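Putative chorismate mutase (Yersinia pestis biovar Microtus str. 91001, PDB 2GBB) catalyses the Claisen rearrangement of chorismate to prephenate as a secreted, all-helical chorismate mutase. Local coordinates at residues Met45-Ser50 against Glu102-Ile107. Numbering follows the deposited sequence.
Sequences MAQAES and ELSTKI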
# COMPACT_ATOMS: atom_id res chain seq x y z
N MSE A 45 2.81 26.51 0.22
CA MSE A 45 2.01 27.74 0.22
C MSE A 45 2.84 29.02 0.48
O MSE A 45 2.57 30.06 -0.10
CB MSE A 45 0.80 27.66 1.16
CG MSE A 45 -0.30 26.72 0.62
SE MSE A 45 -1.80 26.66 1.87
CE MSE A 45 -2.00 28.65 2.20
N ALA A 46 3.83 28.93 1.36
CA ALA A 46 4.70 30.06 1.59
C ALA A 46 5.61 30.32 0.36
O ALA A 46 5.84 31.45 0.03
CB ALA A 46 5.51 29.85 2.86
N GLN A 47 6.12 29.30 -0.30
CA GLN A 47 6.90 29.48 -1.53
C GLN A 47 6.08 30.11 -2.65
O GLN A 47 6.48 31.12 -3.24
CB GLN A 47 7.51 28.18 -2.01
CG GLN A 47 8.66 27.71 -1.18
CD GLN A 47 9.22 26.39 -1.62
OE1 GLN A 47 10.43 26.26 -1.72
NE2 GLN A 47 8.36 25.39 -1.86
N ALA A 48 4.93 29.51 -2.94
CA ALA A 48 3.93 30.11 -3.84
C ALA A 48 3.75 31.65 -3.66
O ALA A 48 3.77 32.41 -4.63
CB ALA A 48 2.57 29.34 -3.72
N GLU A 49 3.59 32.09 -2.42
CA GLU A 49 3.67 33.51 -2.00
C GLU A 49 4.86 34.30 -2.56
O GLU A 49 4.71 35.44 -3.04
CB GLU A 49 3.83 33.55 -0.47
CG GLU A 49 2.61 33.84 0.38
CD GLU A 49 3.03 34.51 1.73
OE1 GLU A 49 3.78 33.86 2.51
OE2 GLU A 49 2.64 35.70 1.99
N SER A 50 6.07 33.75 -2.43
CA SER A 50 7.27 34.46 -2.91
C SER A 50 7.36 34.46 -4.45
O SER A 50 8.04 35.28 -5.05
CB SER A 50 8.56 33.94 -2.24
OG SER A 50 8.75 32.53 -2.40
N GLU A 102 13.45 20.50 -2.64
CA GLU A 102 14.12 21.19 -3.74
C GLU A 102 13.27 21.09 -5.01
O GLU A 102 13.00 22.09 -5.68
CB GLU A 102 15.49 20.58 -3.93
CG GLU A 102 16.45 21.30 -4.89
CD GLU A 102 17.94 20.93 -4.63
OE1 GLU A 102 18.82 21.71 -5.13
OE2 GLU A 102 18.21 19.88 -3.93
N LEU A 103 12.80 19.89 -5.30
CA LEU A 103 12.01 19.67 -6.51
C LEU A 103 10.65 20.34 -6.42
O LEU A 103 10.13 20.91 -7.40
CB LEU A 103 11.84 18.17 -6.76
CG LEU A 103 12.57 17.38 -7.84
CD1 LEU A 103 12.89 18.21 -9.08
CD2 LEU A 103 13.80 16.65 -7.35
N SER A 104 10.08 20.30 -5.22
CA SER A 104 8.87 21.00 -4.94
C SER A 104 8.98 22.53 -5.26
O SER A 104 8.08 23.11 -5.93
CB SER A 104 8.44 20.69 -3.50
OG SER A 104 7.23 21.29 -3.27
N THR A 105 10.09 23.15 -4.86
CA THR A 105 10.38 24.55 -5.23
C THR A 105 10.42 24.75 -6.75
O THR A 105 9.83 25.69 -7.26
CB THR A 105 11.75 25.03 -4.67
OG1 THR A 105 11.84 24.70 -3.29
CG2 THR A 105 11.95 26.56 -4.82
N LYS A 106 11.14 23.87 -7.45
CA LYS A 106 11.34 23.95 -8.89
C LYS A 106 10.03 23.83 -9.65
O LYS A 106 9.80 24.51 -10.66
CB LYS A 106 12.34 22.91 -9.34
CG LYS A 106 13.76 23.20 -8.83
CD LYS A 106 14.79 22.43 -9.64
CE LYS A 106 16.17 22.40 -8.94
NZ LYS A 106 17.14 21.69 -9.86
N ILE A 107 9.15 22.99 -9.13
CA ILE A 107 7.84 22.81 -9.74
C ILE A 107 7.04 24.11 -9.66
O ILE A 107 6.46 24.56 -10.63
CB ILE A 107 7.09 21.59 -9.05
CG1 ILE A 107 7.73 20.26 -9.47
CG2 ILE A 107 5.59 21.64 -9.35
CD1 ILE A 107 7.50 19.10 -8.50
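Gln47 reaches from the last turns of helix 34-50 to Thr105 on helix 93-117, a side-chain bridge between two helices of the all-helical fold of a type II (AroQ-class) chorismate mutase. Little surface meets here, 106 Å² with both sides summed, and the backbones stay well separated: even Gln47 and Thr105, where they come nearest, have their CA atoms 7.1 Å apart.

Along helix 93-117 the first residue to come near the glutamine is Ser104, and only loosely, its OG lying 4.5 Å from Gln47 NE2. Its side chain is buried, resting against Met62 of helix 55-82 and against Arg13 of helix 7-14. Arg13 is a probable substrate-binding residue, which places Ser104 close to the probable substrate site.

Thr105 carries the contact. Its OG1 donates to Gln47 OE1 over a short 2.6 Å, with 130° at the oxygen, between its carbon and OG1, and a tilt of 22° from the amide plane. The carbonyl oxygen of Gly101, one turn earlier, is a second acceptor for the same hydroxyl; OG1 has a single proton, so the two bonds must share it or compete for it. Gln47 gets there by a straight arm: its CB points at the opposite helix and the chain runs fully extended through CG (chi2 178°). The Gln47 and Thr105 side chains cross at about a right angle. The methyl CG2 of Thr105 also lies 3.5 Å from Gln47 OE1, and Gln47 NE2 makes a packing contact 4.0 Å from Thr105 CA.

At the glutamine's own end, the final turn of helix 34-50 is tied by a second hydroxyl: Ser50 OG donates to Gln47 O at 2.8 Å, within the plane of the peptide carbonyl, at a lone pair of the oxygen.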